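Long-range contact in 3'-5'-exonuclease (Saccharomyces cerevisiae, PDB 3E2V), which probably cuts double-stranded DNA as a magnesium-dependent nuclease of the TatD family, with endonuclease and 3'-to-5' exonuclease activities: residues V179-L190 / K225-L233. Sequence-based numbering, arbitrary orientation.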
loop_
_atom_site.group_PDB
_atom_site.type_symbol
_atom_site.label_atom_id
_atom_site.label_comp_id
_atom_site.label_asym_id
_atom_site.label_seq_id
_atom_site.Cartn_x
_atom_site.Cartn_y
_atom_site.Cartn_z
ATOM N N VAL A 179 10.856 16.169 -4.144
ATOM C CA VAL A 179 10.421 16.755 -5.417
ATOM C C VAL A 179 9.423 15.856 -6.160
ATOM O O VAL A 179 8.386 16.333 -6.636
ATOM C CB VAL A 179 11.606 17.102 -6.337
ATOM C CG1 VAL A 179 11.099 17.604 -7.676
ATOM C CG2 VAL A 179 12.464 18.175 -5.693
ATOM N N PHE A 180 9.730 14.565 -6.258
ATOM C CA PHE A 180 8.878 13.672 -7.045
ATOM C C PHE A 180 7.643 13.158 -6.313
ATOM O O PHE A 180 6.679 12.776 -6.954
ATOM C CB PHE A 180 9.722 12.610 -7.756
ATOM C CG PHE A 180 10.538 13.200 -8.857
ATOM C CD1 PHE A 180 9.911 13.613 -10.030
ATOM C CD2 PHE A 180 11.892 13.466 -8.680
ATOM C CE1 PHE A 180 10.649 14.233 -11.056
ATOM C CE2 PHE A 180 12.636 14.098 -9.690
ATOM C CZ PHE A 180 12.018 14.487 -10.861
ATOM N N PHE A 181 7.653 13.199 -4.981
ATOM C CA PHE A 181 6.388 13.042 -4.241
ATOM C C PHE A 181 5.456 14.197 -4.630
ATOM O O PHE A 181 4.290 13.985 -5.006
ATOM C CB PHE A 181 6.678 13.016 -2.738
ATOM C CG PHE A 181 5.459 12.932 -1.843
ATOM C CD1 PHE A 181 4.305 12.220 -2.212
ATOM C CD2 PHE A 181 5.515 13.493 -0.579
ATOM C CE1 PHE A 181 3.213 12.138 -1.331
ATOM C CE2 PHE A 181 4.454 13.413 0.306
ATOM C CZ PHE A 181 3.300 12.736 -0.053
ATOM N N GLU A 182 5.976 15.421 -4.549
ATOM C CA GLU A 182 5.151 16.579 -4.838
ATOM C C GLU A 182 4.677 16.637 -6.291
ATOM O O GLU A 182 3.512 16.939 -6.534
ATOM C CB GLU A 182 5.870 17.873 -4.453
ATOM C CG GLU A 182 5.034 19.115 -4.759
ATOM C CD GLU A 182 5.566 20.359 -4.088
ATOM O OE1 GLU A 182 6.295 20.250 -3.080
ATOM O OE2 GLU A 182 5.240 21.456 -4.584
ATOM N N GLU A 183 5.543 16.316 -7.252
ATOM C CA GLU A 183 5.111 16.336 -8.653
ATOM C C GLU A 183 4.022 15.287 -8.926
ATOM O O GLU A 183 3.085 15.533 -9.695
ATOM C CB GLU A 183 6.291 16.161 -9.633
ATOM C CG GLU A 183 7.277 17.333 -9.603
ATOM C CD GLU A 183 6.607 18.690 -9.900
ATOM O OE1 GLU A 183 5.901 18.818 -10.937
ATOM O OE2 GLU A 183 6.790 19.633 -9.090
ATOM N N GLN A 184 4.136 14.124 -8.285
ATOM C CA GLN A 184 3.071 13.125 -8.404
ATOM C C GLN A 184 1.776 13.561 -7.741
ATOM O O GLN A 184 0.690 13.273 -8.242
ATOM C CB GLN A 184 3.551 11.765 -7.878
ATOM C CG GLN A 184 4.588 11.123 -8.816
ATOM C CD GLN A 184 5.039 9.773 -8.304
ATOM O OE1 GLN A 184 4.463 8.748 -8.671
ATOM N NE2 GLN A 184 6.031 9.767 -7.404
ATOM N N LEU A 185 1.875 14.270 -6.616
ATOM C CA LEU A 185 0.671 14.843 -6.040
ATOM C C LEU A 185 0.022 15.818 -7.018
ATOM O O LEU A 185 -1.193 15.845 -7.148
ATOM C CB LEU A 185 0.959 15.516 -4.697
ATOM C CG LEU A 185 1.301 14.559 -3.554
ATOM C CD1 LEU A 185 1.770 15.373 -2.370
ATOM C CD2 LEU A 185 0.103 13.659 -3.182
ATOM N N LYS A 186 0.838 16.602 -7.709
ATOM C CA LYS A 186 0.276 17.540 -8.684
ATOM C C LYS A 186 -0.444 16.795 -9.808
ATOM O O LYS A 186 -1.567 17.127 -10.179
ATOM C CB LYS A 186 1.365 18.428 -9.265
ATOM C CG LYS A 186 1.921 19.474 -8.308
ATOM C CD LYS A 186 3.079 20.208 -8.980
ATOM C CE LYS A 186 3.742 21.201 -8.036
ATOM N NZ LYS A 186 4.984 21.776 -8.678
ATOM N N ILE A 187 0.208 15.777 -10.340
ATOM C CA ILE A 187 -0.394 14.964 -11.401
ATOM C C ILE A 187 -1.731 14.392 -10.963
ATOM O O ILE A 187 -2.686 14.378 -11.734
ATOM C CB ILE A 187 0.569 13.833 -11.859
ATOM C CG1 ILE A 187 1.623 14.405 -12.806
ATOM C CG2 ILE A 187 -0.198 12.660 -12.493
ATOM C CD1 ILE A 187 2.739 13.418 -13.070
ATOM N N SER A 188 -1.813 13.968 -9.705
ATOM C CA SER A 188 -3.029 13.346 -9.177
ATOM C C SER A 188 -4.201 14.332 -9.079
ATOM O O SER A 188 -5.330 13.934 -8.790
ATOM C CB SER A 188 -2.753 12.742 -7.797
ATOM O OG SER A 188 -2.797 13.727 -6.772
ATOM N N CYS A 189 -3.888 15.620 -9.255
ATOM C CA CYS A 189 -4.877 16.720 -9.236
ATOM C C CYS A 189 -5.170 17.327 -10.608
ATOM O O CYS A 189 -5.980 18.262 -10.712
ATOM C CB CYS A 189 -4.417 17.865 -8.299
ATOM S SG CYS A 189 -4.261 17.417 -6.563
ATOM N N LEU A 190 -4.524 16.810 -11.653
ATOM C CA LEU A 190 -4.504 17.513 -12.955
ATOM C C LEU A 190 -5.814 17.535 -13.714
ATOM O O LEU A 190 -6.034 18.411 -14.570
ATOM C CB LEU A 190 -3.424 16.946 -13.864
ATOM C CG LEU A 190 -2.067 17.637 -13.759
ATOM C CD1 LEU A 190 -1.141 17.098 -14.825
ATOM C CD2 LEU A 190 -2.135 19.170 -13.845
ATOM N N LYS A 225 5.675 28.645 -11.142
ATOM C CA LYS A 225 6.865 28.225 -11.898
ATOM C C LYS A 225 6.677 26.972 -12.754
ATOM O O LYS A 225 7.186 26.904 -13.871
ATOM C CB LYS A 225 8.086 28.070 -10.981
ATOM C CG LYS A 225 7.931 27.025 -9.888
ATOM C CD LYS A 225 9.163 26.928 -8.997
ATOM C CE LYS A 225 9.006 25.785 -8.004
ATOM N NZ LYS A 225 10.143 25.721 -7.040
ATOM N N ASP A 226 5.953 25.980 -12.240
ATOM C CA ASP A 226 5.698 24.741 -12.997
ATOM C C ASP A 226 6.961 24.209 -13.697
ATOM O O ASP A 226 6.974 24.008 -14.919
ATOM C CB ASP A 226 4.544 24.946 -13.989
ATOM C CG ASP A 226 4.031 23.635 -14.594
ATOM O OD1 ASP A 226 4.270 22.538 -14.016
ATOM O OD2 ASP A 226 3.370 23.707 -15.646
ATOM N N THR A 227 8.000 23.962 -12.904
ATOM C CA THR A 227 9.288 23.485 -13.399
ATOM C C THR A 227 9.147 22.299 -14.351
ATOM O O THR A 227 9.838 22.221 -15.379
ATOM C CB THR A 227 10.214 23.131 -12.224
ATOM O OG1 THR A 227 10.465 24.326 -11.462
ATOM C CG2 THR A 227 11.546 22.554 -12.706
ATOM N N PHE A 228 8.236 21.384 -14.028
ATOM C CA PHE A 228 8.097 20.159 -14.821
ATOM C C PHE A 228 7.000 20.215 -15.878
ATOM O O PHE A 228 6.648 19.205 -16.497
ATOM C CB PHE A 228 8.016 18.936 -13.885
ATOM C CG PHE A 228 9.265 18.769 -13.051
ATOM C CD1 PHE A 228 10.361 18.080 -13.554
ATOM C CD2 PHE A 228 9.374 19.365 -11.805
ATOM C CE1 PHE A 228 11.540 17.964 -12.789
ATOM C CE2 PHE A 228 10.538 19.257 -11.036
ATOM C CZ PHE A 228 11.631 18.559 -11.539
ATOM N N GLN A 229 6.483 21.428 -16.100
ATOM C CA GLN A 229 5.594 21.716 -17.233
ATOM C C GLN A 229 4.334 20.840 -17.263
ATOM O O GLN A 229 3.884 20.392 -18.319
ATOM C CB GLN A 229 6.353 21.666 -18.584
ATOM C CG GLN A 229 7.479 22.699 -18.722
ATOM C CD GLN A 229 8.171 22.691 -20.093
ATOM O OE1 GLN A 229 8.010 21.766 -20.896
ATOM N NE2 GLN A 229 8.968 23.731 -20.350
ATOM N N LEU A 230 3.739 20.634 -16.091
ATOM C CA LEU A 230 2.556 19.784 -15.979
ATOM C C LEU A 230 1.318 20.459 -16.543
ATOM O O LEU A 230 0.383 19.796 -16.988
ATOM C CB LEU A 230 2.310 19.402 -14.523
ATOM C CG LEU A 230 3.415 18.656 -13.784
ATOM C CD1 LEU A 230 2.988 18.395 -12.340
ATOM C CD2 LEU A 230 3.774 17.345 -14.478
ATOM N N GLN A 231 1.309 21.784 -16.515
ATOM C CA GLN A 231 0.159 22.540 -17.001
ATOM C C GLN A 231 0.081 22.535 -18.536
ATOM O O GLN A 231 -0.851 23.099 -19.116
ATOM C CB GLN A 231 0.164 23.954 -16.390
ATOM C CG GLN A 231 -0.087 23.907 -14.873
ATOM C CD GLN A 231 0.211 25.209 -14.158
ATOM O OE1 GLN A 231 -0.098 26.301 -14.654
ATOM N NE2 GLN A 231 0.806 25.105 -12.977
ATOM N N LYS A 232 1.053 21.879 -19.178
ATOM C CA LYS A 232 1.056 21.628 -20.627
ATOM C C LYS A 232 0.410 20.283 -20.971
ATOM O O LYS A 232 0.141 19.987 -22.140
ATOM C CB LYS A 232 2.488 21.654 -21.171
ATOM N N LEU A 233 0.170 19.467 -19.950
ATOM C CA LEU A 233 -0.439 18.155 -20.132
ATOM C C LEU A 233 -1.963 18.265 -20.137
ATOM O O LEU A 233 -2.664 17.256 -20.255
ATOM C CB LEU A 233 0.022 17.198 -19.028
ATOM C CG LEU A 233 1.525 17.037 -18.765
ATOM C CD1 LEU A 233 1.729 16.173 -17.537
ATOM C CD2 LEU A 233 2.259 16.446 -19.970
HETATM O O HOH W 1 5.999 21.301 -12.063
#
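Phe-180 turns its ring edge toward a face of Phe-228 in an offset edge-to-face stack, ring centroids 5.5 Å apart and planes at 60°. Val-179 CG1 lies 3.8 Å from Phe-228 CE2, and the bent chain of Glu-183 crosses the same ring, its CD 3.4 Å from Phe-228 CD2. Leu-230 inserts farther along the helix: its CD1 meets Lys-186 CB at a tight 3.5 Å, while its CD2 faces Ile-187 CG1 at 4.0 Å. Leu-190 CD1 ends the row against Leu-233 CD1.

No direct hydrogen bond joins the segments; one water does, donating to Glu-183 OE1 (2.7 Å) and Asp-226 OD1 and accepting from Phe-228 N. The bend of Glu-183 at chi2 (-57°) sets its carboxylate so that OE1 takes this water and OE2 takes Lys-186 NZ, a salt bridge of 2.8 Å on the syn side; NZ forms a second with Asp-223. Asp-226 in turn receives Leu-230 N and Gln-231 N on separate oxygens, closing the turn that carries Leu-230. An alanine at Glu-183 would probably leave Lys-186 with Asp-223 alone, cost the water an acceptor and open a gap beside Phe-228.

Leu-138 of helix 132-149 touches both Ile-187 and Phe-228, so the loop is packed onto two outer helices of the TIM barrel, away from the magnesium site. Direct contact is thus van der Waals, through apolar side chains, aliphatic Lys-186 and the flank of Glu-183; a buried carboxylate, likely stabilised by its lysine, adds the water-mediated polar link.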